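Local coordinates for protein VESB protease (Vibrio cholerae, PDB 4LK4) that is a secreted trypsin-like serine protease of the S1 family that probably acts as an endopeptidase, at residues 119-124 / 233-238. The protein carries 1 engineered substitution. Numbering follows the deposited sequence.
Sequences TLAGPA and NVSYFR
R238 and S235 each give a hydrogen bond to a successive backbone carbonyl of the loop 119-124. From R238, NH1 reaches A121 O at 2.7 Å. The bond is modestly bent, with an N-H...O angle of 151°. The oxygen lies close to the guanidinium plane, at its edge, whereas NH1 stands well above the carbonyl plane of A121. Bends at chi2 (-58°) and chi3 (-50°) fold the arginine chain round this same oxygen, bringing CD within 3.2 Å of it. The CB of L120 rests on one guanidinium face, nearer its margin than its centre, and the charged group is thus met by a carbonyl at its edge and by aliphatic carbon above. The hydroxyl of S235 donates to G122 O at 2.8 Å, approaching somewhat out of the carbonyl plane. The same OG is also hydrogen-bonded to R126 N, so two backbone groups fix its rotation.

The tight part of the contact is these two bonded carbonyls with the buried A121, V234 and S235 around them. A121 places its CB 3.9 Å from S235 OG. L120, partly exposed, lies over V234 with the two side chains roughly perpendicular, CD2 to CG1 4.0 Å. L52 of strand 50-53 touches both of them. Toward solvent the fit relaxes: P123, an exposed residue, turns its CB away, and its CD comes no nearer than 4.2 Å to R238 NH1, although its carbonyl O lies 3.4 Å from S235 CB.

Backbone hydrogen bonds from T119 and A121 to Q211, and from V234 to L212, tie both segments to strand 211-216. The contact belongs to the chymotrypsin-like fold of S1 proteases, where the linker between the two beta-barrels packs against the turn leading from the last barrel strand, 229-233, into the C-terminal helix, 238-243, of the protease domain.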
ATOM      1  N   THR A 119       6.646  13.990   0.274  1.00 49.54           N
ATOM      2  CA  THR A 119       7.854  13.663  -0.427  1.00 50.33           C
ATOM      3  C   THR A 119       8.373  12.417   0.238  1.00 49.18           C
ATOM      4  O   THR A 119       8.511  12.358   1.465  1.00 47.94           O
ATOM      5  CB  THR A 119       8.862  14.828  -0.347  1.00 52.89           C
ATOM      6  OG1 THR A 119       8.293  15.978  -0.987  1.00 53.40           O
ATOM      7  CG2 THR A 119      10.181  14.467  -1.048  1.00 54.53           C
ATOM      8  N   LEU A 120       8.615  11.402  -0.579  1.00 49.76           N
ATOM      9  CA  LEU A 120       9.071  10.122  -0.086  1.00 48.41           C
ATOM     10  C   LEU A 120      10.565  10.143   0.017  1.00 49.90           C
ATOM     11  O   LEU A 120      11.225  10.853  -0.723  1.00 51.68           O
ATOM     12  CB  LEU A 120       8.640   9.014  -1.040  1.00 49.04           C
ATOM     13  CG  LEU A 120       7.150   8.701  -1.137  1.00 48.03           C
ATOM     14  CD1 LEU A 120       6.941   7.462  -1.991  1.00 49.53           C
ATOM     15  CD2 LEU A 120       6.550   8.475   0.224  1.00 46.71           C
ATOM     16  N   ALA A 121      11.113   9.372   0.945  1.00 50.15           N
ATOM     17  CA  ALA A 121      12.565   9.279   1.072  1.00 51.75           C
ATOM     18  C   ALA A 121      13.184   8.581  -0.165  1.00 53.03           C
ATOM     19  O   ALA A 121      12.568   7.706  -0.774  1.00 50.18           O
ATOM     20  CB  ALA A 121      12.925   8.530   2.336  1.00 51.26           C
ATOM     21  N   GLY A 122      14.410   8.983  -0.505  1.00 55.41           N
ATOM     22  CA  GLY A 122      15.132   8.457  -1.647  1.00 56.12           C
ATOM     23  C   GLY A 122      15.536   7.023  -1.409  1.00 56.34           C
ATOM     24  O   GLY A 122      15.684   6.586  -0.275  1.00 56.05           O
ATOM     25  N   PRO A 123      15.724   6.269  -2.481  1.00 58.38           N
ATOM     26  CA  PRO A 123      16.119   4.861  -2.298  1.00 58.70           C
ATOM     27  C   PRO A 123      17.338   4.677  -1.375  1.00 59.65           C
ATOM     28  O   PRO A 123      17.410   3.696  -0.652  1.00 58.40           O
ATOM     29  CB  PRO A 123      16.468   4.397  -3.717  1.00 60.06           C
ATOM     30  CG  PRO A 123      15.915   5.432  -4.648  1.00 60.82           C
ATOM     31  CD  PRO A 123      15.680   6.694  -3.893  1.00 59.84           C
ATOM     32  N   ALA A 124      18.278   5.616  -1.396  1.00 60.40           N
ATOM     33  CA  ALA A 124      19.477   5.504  -0.578  1.00 62.08           C
ATOM     34  C   ALA A 124      19.354   6.095   0.840  1.00 61.71           C
ATOM     35  O   ALA A 124      20.286   5.961   1.642  1.00 63.68           O
ATOM     36  CB  ALA A 124      20.640   6.163  -1.306  1.00 64.65           C
ATOM     37  N   ASN A 233       9.754   0.076   5.426  1.00 40.96           N
ATOM     38  CA  ASN A 233      10.833   0.890   4.935  1.00 42.28           C
ATOM     39  C   ASN A 233      10.569   1.478   3.528  1.00 43.48           C
ATOM     40  O   ASN A 233      10.699   0.784   2.531  1.00 44.91           O
ATOM     41  CB  ASN A 233      12.072   0.015   4.938  1.00 43.53           C
ATOM     42  CG  ASN A 233      13.290   0.708   4.378  1.00 45.23           C
ATOM     43  OD1 ASN A 233      13.222   1.835   3.857  1.00 45.66           O
ATOM     44  ND2 ASN A 233      14.431   0.033   4.483  1.00 46.61           N
ATOM     45  N   VAL A 234      10.218   2.758   3.451  1.00 43.86           N
ATOM     46  CA  VAL A 234       9.862   3.349   2.181  1.00 45.22           C
ATOM     47  C   VAL A 234      11.022   3.388   1.173  1.00 46.23           C
ATOM     48  O   VAL A 234      10.798   3.230  -0.048  1.00 45.53           O
ATOM     49  CB  VAL A 234       9.263   4.750   2.371  1.00 46.48           C
ATOM     50  CG1 VAL A 234       9.200   5.533   1.064  1.00 48.89           C
ATOM     51  CG2 VAL A 234       7.872   4.633   2.938  1.00 45.50           C
ATOM     52  N   SER A 235      12.245   3.592   1.646  1.00 46.59           N
ATOM     53  CA  SER A 235      13.401   3.615   0.726  1.00 47.28           C
ATOM     54  C   SER A 235      13.517   2.325  -0.062  1.00 48.75           C
ATOM     55  O   SER A 235      13.737   2.335  -1.266  1.00 49.85           O
ATOM     56  CB  SER A 235      14.694   3.824   1.470  1.00 47.14           C
ATOM     57  OG  SER A 235      14.771   5.156   1.890  1.00 48.74           O
ATOM     58  N   TYR A 236      13.328   1.211   0.632  1.00 48.77           N
ATOM     59  CA  TYR A 236      13.511  -0.101   0.062  1.00 47.73           C
ATOM     60  C   TYR A 236      12.416  -0.371  -0.959  1.00 48.13           C
ATOM     61  O   TYR A 236      12.544  -1.295  -1.754  1.00 49.08           O
ATOM     62  CB  TYR A 236      13.481  -1.122   1.215  1.00 48.04           C
ATOM     63  CG  TYR A 236      13.576  -2.587   0.848  1.00 48.15           C
ATOM     64  CD1 TYR A 236      14.805  -3.197   0.640  1.00 52.07           C
ATOM     65  CD2 TYR A 236      12.453  -3.354   0.736  1.00 48.02           C
ATOM     66  CE1 TYR A 236      14.907  -4.545   0.303  1.00 51.69           C
ATOM     67  CE2 TYR A 236      12.532  -4.702   0.401  1.00 50.70           C
ATOM     68  CZ  TYR A 236      13.767  -5.283   0.190  1.00 51.97           C
ATOM     69  OH  TYR A 236      13.847  -6.606  -0.128  1.00 55.31           O
ATOM     70  N   PHE A 237      11.324   0.403  -0.912  1.00 47.17           N
ATOM     71  CA  PHE A 237      10.135   0.121  -1.719  1.00 46.43           C
ATOM     72  C   PHE A 237       9.812   1.133  -2.836  1.00 47.76           C
ATOM     73  O   PHE A 237       8.749   1.045  -3.455  1.00 48.87           O
ATOM     74  CB  PHE A 237       8.907  -0.107  -0.800  1.00 44.89           C
ATOM     75  CG  PHE A 237       8.828  -1.514  -0.220  1.00 43.92           C
ATOM     76  CD1 PHE A 237       8.814  -2.623  -1.047  1.00 43.94           C
ATOM     77  CD2 PHE A 237       8.785  -1.717   1.149  1.00 42.64           C
ATOM     78  CE1 PHE A 237       8.749  -3.905  -0.513  1.00 44.60           C
ATOM     79  CE2 PHE A 237       8.746  -2.976   1.691  1.00 42.24           C
ATOM     80  CZ  PHE A 237       8.719  -4.081   0.857  1.00 44.79           C
ATOM     81  N   ARG A 238      10.734   2.044  -3.139  1.00 48.14           N
ATOM     82  CA  ARG A 238      10.475   3.092  -4.119  1.00 48.75           C
ATOM     83  C   ARG A 238      10.055   2.558  -5.487  1.00 51.30           C
ATOM     84  O   ARG A 238       9.107   3.083  -6.085  1.00 52.62           O
ATOM     85  CB  ARG A 238      11.692   3.994  -4.240  1.00 49.79           C
ATOM     86  CG  ARG A 238      12.014   4.758  -2.958  1.00 49.84           C
ATOM     87  CD  ARG A 238      10.840   5.600  -2.525  1.00 50.20           C
ATOM     88  NE  ARG A 238      10.358   6.387  -3.649  1.00 52.18           N
ATOM     89  CZ  ARG A 238      10.827   7.585  -3.995  1.00 53.66           C
ATOM     90  NH1 ARG A 238      11.775   8.170  -3.289  1.00 54.35           N
ATOM     91  NH2 ARG A 238      10.330   8.199  -5.059  1.00 54.26           N
TER